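Type I modular polyketide synthase (Streptomyces albus subsp. albus, PDB 6IYR) probably transfers an acyl building block from coenzyme A onto the carrier protein of module 8 during salinomycin assembly. Local coordinates at residues A[54-68]-A[97-110]. Residues are numbered along the deposited sequence; the frame is centred on the assembly and turned at random.
Sequences RGQAARLAEFTRGEG and REGFLTALDALAEA
Arg54 lays the aliphatic part of its side chain over the last turn of helix 97-108, with CG 3.5 Å from the carbonyl O of Leu107 and CD beside Ala110, the positive-phi residue of the Schellman motif that ends that helix. Its guanidinium turns back to a salt bridge with Glu51. One turn on, Ala57 CB fits between Leu107 and Ala108, 3.7 Å from Leu107 CG, while Ala58 meets the methyl of Ala108. These small residues let the two helices, antiparallel at 150°, approach to 8.0 Å between axes. Leu104 enters as a knob into the hole formed by Ala57, Leu60, Ala61 and Thr64; its CB lies against the methyl of Ala61, and with CG anti to the carbonyl carbon (chi1 -69°) the branch reaches on, CD2 coming to 4.1 Å from Leu60 CB. Trp43 of strand 41-47 touches Leu60, Thr64 and Leu104, so the same apolar layer continues onto that strand. Arg65 starts away from helix 97-108, but its chain, extended from CG to NE, crosses the side chain of Leu101 and brings NH2 within 2.8 Å of Asp105 OD1 in a salt bridge, the guanidinium and carboxylate planes inclined at 41°. At the C-terminal end of helix 50-65, Arg97 reaches across from the first turn of its own helix. Its NH2 donates to Arg65 O at 2.9 Å, lying above the carbonyl plane, and NE adds a weak bond to Thr64 O at 3.0 Å; NH1 forms a salt bridge with Glu98 OE2. The contact thus joins helix 50-65, packed on strand 41-47, to helix 97-108, packed on strands 88-94 and 116-120, at the periphery of the chain: an alanine- and leucine-rich seam is bordered by the Arg65–Asp105 ion pair, and Arg97, its charge partly balanced by Glu98, probably still offsets the partial negative charge of the carbonyls ending helix 50-65.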
loop_
_atom_site.group_PDB
_atom_site.type_symbol
_atom_site.label_atom_id
_atom_site.label_comp_id
_atom_site.label_asym_id
_atom_site.label_seq_id
_atom_site.Cartn_x
_atom_site.Cartn_y
_atom_site.Cartn_z
ATOM N N ARG A 54 11.551 -0.496 -28.342
ATOM C CA ARG A 54 12.729 -1.335 -28.291
ATOM C C ARG A 54 13.837 -0.759 -29.174
ATOM O O ARG A 54 15.017 -0.832 -28.832
ATOM C CB ARG A 54 12.362 -2.756 -28.692
ATOM C CG ARG A 54 11.717 -3.531 -27.554
ATOM C CD ARG A 54 11.534 -5.002 -27.880
ATOM N NE ARG A 54 10.215 -5.247 -28.465
ATOM C CZ ARG A 54 9.994 -5.589 -29.732
ATOM N NH1 ARG A 54 8.747 -5.718 -30.163
ATOM N NH2 ARG A 54 11.008 -5.803 -30.569
ATOM N N GLY A 55 13.434 -0.089 -30.246
ATOM C CA GLY A 55 14.348 0.674 -31.064
ATOM C C GLY A 55 14.971 1.858 -30.357
ATOM O O GLY A 55 16.138 2.192 -30.569
ATOM N N GLN A 56 14.172 2.592 -29.616
ATOM C CA GLN A 56 14.720 3.670 -28.794
ATOM C C GLN A 56 15.744 3.158 -27.786
ATOM O O GLN A 56 16.755 3.805 -27.519
ATOM C CB GLN A 56 13.589 4.351 -28.063
ATOM C CG GLN A 56 12.677 5.117 -28.982
ATOM C CD GLN A 56 13.139 6.537 -29.092
ATOM O OE1 GLN A 56 12.639 7.407 -28.383
ATOM N NE2 GLN A 56 14.237 6.735 -29.803
ATOM N N ALA A 57 15.453 2.017 -27.177
ATOM C CA ALA A 57 16.401 1.391 -26.273
ATOM C C ALA A 57 17.744 1.077 -26.978
ATOM O O ALA A 57 18.805 1.338 -26.431
ATOM C CB ALA A 57 15.802 0.140 -25.651
ATOM N N ALA A 58 17.678 0.594 -28.210
ATOM C CA ALA A 58 18.873 0.241 -28.968
ATOM C C ALA A 58 19.651 1.469 -29.369
ATOM O O ALA A 58 20.850 1.496 -29.190
ATOM C CB ALA A 58 18.509 -0.579 -30.196
ATOM N N ARG A 59 18.962 2.526 -29.794
ATOM C CA ARG A 59 19.626 3.789 -30.087
ATOM C C ARG A 59 20.350 4.326 -28.867
ATOM O O ARG A 59 21.456 4.843 -28.973
ATOM C CB ARG A 59 18.659 4.861 -30.617
ATOM C CG ARG A 59 17.711 4.427 -31.730
ATOM C CD ARG A 59 18.428 3.714 -32.866
ATOM N NE ARG A 59 19.156 4.653 -33.718
ATOM C CZ ARG A 59 19.960 4.301 -34.721
ATOM N NH1 ARG A 59 20.564 5.240 -35.443
ATOM N NH2 ARG A 59 20.167 3.018 -35.006
ATOM N N LEU A 60 19.688 4.269 -27.723
ATOM C CA LEU A 60 20.285 4.745 -26.498
ATOM C C LEU A 60 21.486 3.904 -26.161
ATOM O O LEU A 60 22.492 4.417 -25.773
ATOM C CB LEU A 60 19.292 4.726 -25.349
ATOM C CG LEU A 60 18.853 6.078 -24.819
ATOM C CD1 LEU A 60 17.997 5.867 -23.585
ATOM C CD2 LEU A 60 20.062 6.919 -24.469
ATOM N N ALA A 61 21.366 2.603 -26.355
ATOM C CA ALA A 61 22.445 1.682 -26.089
ATOM C C ALA A 61 23.630 1.980 -26.996
ATOM O O ALA A 61 24.753 1.956 -26.563
ATOM C CB ALA A 61 21.978 0.259 -26.263
ATOM N N GLU A 62 23.366 2.299 -28.256
ATOM C CA GLU A 62 24.428 2.621 -29.188
ATOM C C GLU A 62 25.169 3.863 -28.715
ATOM O O GLU A 62 26.381 3.911 -28.729
ATOM C CB GLU A 62 23.865 2.810 -30.596
ATOM C CG GLU A 62 23.465 1.511 -31.263
ATOM C CD GLU A 62 22.546 1.703 -32.449
ATOM O OE1 GLU A 62 21.895 0.729 -32.849
ATOM O OE2 GLU A 62 22.472 2.820 -32.978
ATOM N N PHE A 63 24.427 4.853 -28.254
ATOM C CA PHE A 63 25.034 6.053 -27.756
ATOM C C PHE A 63 25.917 5.816 -26.534
ATOM O O PHE A 63 27.002 6.360 -26.460
ATOM C CB PHE A 63 23.949 7.061 -27.415
ATOM C CG PHE A 63 24.414 8.153 -26.522
ATOM C CD1 PHE A 63 24.971 9.291 -27.048
ATOM C CD2 PHE A 63 24.309 8.032 -25.158
ATOM C CE1 PHE A 63 25.408 10.302 -26.234
ATOM C CE2 PHE A 63 24.743 9.038 -24.333
ATOM C CZ PHE A 63 25.297 10.175 -24.872
ATOM N N THR A 64 25.458 5.021 -25.574
ATOM C CA THR A 64 26.267 4.768 -24.385
ATOM C C THR A 64 27.491 3.916 -24.662
ATOM O O THR A 64 28.495 4.045 -24.010
ATOM C CB THR A 64 25.515 4.383 -23.078
ATOM O OG1 THR A 64 25.571 2.989 -22.844
ATOM C CG2 THR A 64 24.120 4.849 -23.056
ATOM N N ARG A 65 27.394 3.057 -25.659
ATOM C CA ARG A 65 28.503 2.205 -26.034
ATOM C C ARG A 65 29.712 3.032 -26.465
ATOM O O ARG A 65 30.821 2.680 -26.158
ATOM C CB ARG A 65 28.105 1.277 -27.168
ATOM C CG ARG A 65 27.331 0.049 -26.755
ATOM C CD ARG A 65 26.923 -0.730 -27.981
ATOM N NE ARG A 65 25.960 -1.762 -27.675
ATOM C CZ ARG A 65 24.857 -1.970 -28.367
ATOM N NH1 ARG A 65 24.597 -1.235 -29.425
ATOM N NH2 ARG A 65 24.031 -2.934 -28.012
ATOM N N GLY A 66 29.488 4.111 -27.196
ATOM C CA GLY A 66 30.571 4.954 -27.631
ATOM C C GLY A 66 30.857 6.122 -26.715
ATOM O O GLY A 66 31.706 6.932 -27.008
ATOM N N GLU A 67 30.101 6.240 -25.641
ATOM C CA GLU A 67 30.270 7.366 -24.735
ATOM C C GLU A 67 31.517 7.548 -23.873
ATOM O O GLU A 67 32.074 8.633 -23.863
ATOM C CB GLU A 67 29.030 7.573 -23.888
ATOM C CG GLU A 67 28.956 8.994 -23.410
ATOM C CD GLU A 67 29.642 9.907 -24.381
ATOM O OE1 GLU A 67 29.305 9.827 -25.577
ATOM O OE2 GLU A 67 30.538 10.666 -23.954
ATOM N N GLY A 68 32.007 6.529 -23.197
ATOM C CA GLY A 68 33.199 6.757 -22.400
ATOM C C GLY A 68 32.965 7.522 -21.112
ATOM O O GLY A 68 32.723 6.927 -20.076
ATOM N N ARG A 97 27.583 3.629 -16.252
ATOM C CA ARG A 97 27.573 3.303 -17.675
ATOM C C ARG A 97 27.308 1.845 -17.964
ATOM O O ARG A 97 26.519 1.501 -18.839
ATOM C CB ARG A 97 28.916 3.691 -18.296
ATOM C CG ARG A 97 28.994 3.474 -19.790
ATOM C CD ARG A 97 30.246 4.096 -20.410
ATOM N NE ARG A 97 30.420 3.600 -21.771
ATOM C CZ ARG A 97 30.865 2.378 -22.060
ATOM N NH1 ARG A 97 31.301 1.579 -21.093
ATOM N NH2 ARG A 97 30.977 1.998 -23.324
ATOM N N GLU A 98 28.041 0.978 -17.292
ATOM C CA GLU A 98 28.015 -0.420 -17.607
ATOM C C GLU A 98 26.640 -0.994 -17.225
ATOM O O GLU A 98 26.079 -1.807 -17.954
ATOM C CB GLU A 98 29.155 -1.131 -16.860
ATOM C CG GLU A 98 30.564 -0.741 -17.335
ATOM C CD GLU A 98 30.908 0.741 -17.133
ATOM O OE1 GLU A 98 30.758 1.227 -15.993
ATOM O OE2 GLU A 98 31.379 1.419 -18.092
ATOM N N GLY A 99 26.054 -0.475 -16.145
ATOM C CA GLY A 99 24.713 -0.898 -15.712
ATOM C C GLY A 99 23.648 -0.474 -16.697
ATOM O O GLY A 99 22.801 -1.276 -17.082
ATOM N N PHE A 100 23.745 0.758 -17.196
ATOM C CA PHE A 100 22.865 1.193 -18.268
ATOM C C PHE A 100 22.963 0.349 -19.517
ATOM O O PHE A 100 21.952 0.045 -20.169
ATOM C CB PHE A 100 23.129 2.643 -18.584
ATOM C CG PHE A 100 22.628 3.558 -17.538
ATOM C CD1 PHE A 100 21.263 3.644 -17.295
ATOM C CD2 PHE A 100 23.502 4.215 -16.693
ATOM C CE1 PHE A 100 20.782 4.468 -16.286
ATOM C CE2 PHE A 100 23.031 4.997 -15.655
ATOM C CZ PHE A 100 21.668 5.126 -15.450
ATOM N N LEU A 101 24.169 -0.102 -19.825
ATOM C CA LEU A 101 24.342 -0.937 -21.012
ATOM C C LEU A 101 23.613 -2.261 -20.854
ATOM O O LEU A 101 22.908 -2.710 -21.755
ATOM C CB LEU A 101 25.847 -1.164 -21.276
ATOM C CG LEU A 101 26.548 -0.597 -22.525
ATOM C CD1 LEU A 101 25.860 0.583 -23.173
ATOM C CD2 LEU A 101 28.008 -0.262 -22.210
ATOM N N THR A 102 23.859 -2.954 -19.745
ATOM C CA THR A 102 23.218 -4.216 -19.485
ATOM C C THR A 102 21.702 -4.070 -19.504
ATOM O O THR A 102 20.997 -4.909 -20.057
ATOM C CB THR A 102 23.652 -4.748 -18.125
ATOM O OG1 THR A 102 25.077 -4.844 -18.108
ATOM C CG2 THR A 102 23.017 -6.089 -17.821
ATOM N N ALA A 103 21.196 -3.000 -18.904
ATOM C CA ALA A 103 19.739 -2.818 -18.818
ATOM C C ALA A 103 19.138 -2.449 -20.182
ATOM O O ALA A 103 18.168 -3.060 -20.614
ATOM C CB ALA A 103 19.419 -1.746 -17.790
ATOM N N LEU A 104 19.805 -1.580 -20.937
ATOM C CA LEU A 104 19.291 -1.210 -22.251
ATOM C C LEU A 104 19.318 -2.345 -23.276
ATOM O O LEU A 104 18.503 -2.402 -24.182
ATOM C CB LEU A 104 20.042 -0.022 -22.806
ATOM C CG LEU A 104 19.780 1.293 -22.081
ATOM C CD1 LEU A 104 20.899 2.283 -22.342
ATOM C CD2 LEU A 104 18.447 1.877 -22.484
ATOM N N ASP A 105 20.307 -3.203 -23.195
ATOM C CA ASP A 105 20.391 -4.283 -24.143
ATOM C C ASP A 105 19.238 -5.246 -23.867
ATOM O O ASP A 105 18.621 -5.767 -24.801
ATOM C CB ASP A 105 21.727 -4.998 -24.006
ATOM C CG ASP A 105 22.845 -4.345 -24.851
ATOM O OD1 ASP A 105 22.583 -3.415 -25.645
ATOM O OD2 ASP A 105 23.986 -4.811 -24.750
ATOM N N ALA A 106 18.951 -5.473 -22.583
ATOM C CA ALA A 106 17.806 -6.313 -22.218
ATOM C C ALA A 106 16.493 -5.687 -22.677
ATOM O O ALA A 106 15.645 -6.356 -23.259
ATOM C CB ALA A 106 17.790 -6.596 -20.734
ATOM N N LEU A 107 16.343 -4.391 -22.449
ATOM C CA LEU A 107 15.151 -3.695 -22.886
ATOM C C LEU A 107 14.999 -3.803 -24.397
ATOM O O LEU A 107 13.900 -4.031 -24.917
ATOM C CB LEU A 107 15.197 -2.232 -22.417
ATOM C CG LEU A 107 13.999 -1.358 -22.736
ATOM C CD1 LEU A 107 12.713 -1.932 -22.134
ATOM C CD2 LEU A 107 14.276 0.036 -22.204
ATOM N N ALA A 108 16.100 -3.702 -25.131
ATOM C CA ALA A 108 15.973 -3.626 -26.584
ATOM C C ALA A 108 15.674 -5.004 -27.135
ATOM O O ALA A 108 15.110 -5.117 -28.204
ATOM C CB ALA A 108 17.225 -3.042 -27.233
ATOM N N GLU A 109 15.966 -6.046 -26.371
ATOM C CA GLU A 109 15.724 -7.415 -26.817
ATOM C C GLU A 109 14.483 -8.037 -26.169
ATOM O O GLU A 109 14.366 -9.249 -26.119
ATOM C CB GLU A 109 16.942 -8.293 -26.489
ATOM C CG GLU A 109 18.123 -8.104 -27.432
ATOM C CD GLU A 109 19.455 -8.037 -26.699
ATOM O OE1 GLU A 109 19.618 -8.742 -25.676
ATOM O OE2 GLU A 109 20.334 -7.257 -27.129
ATOM N N ALA A 110 13.643 -7.217 -25.548
ATOM C CA ALA A 110 12.562 -7.719 -24.702
ATOM C C ALA A 110 12.989 -8.850 -23.785
ATOM O O ALA A 110 12.254 -9.810 -23.610
ATOM C CB ALA A 110 11.398 -8.178 -25.560
#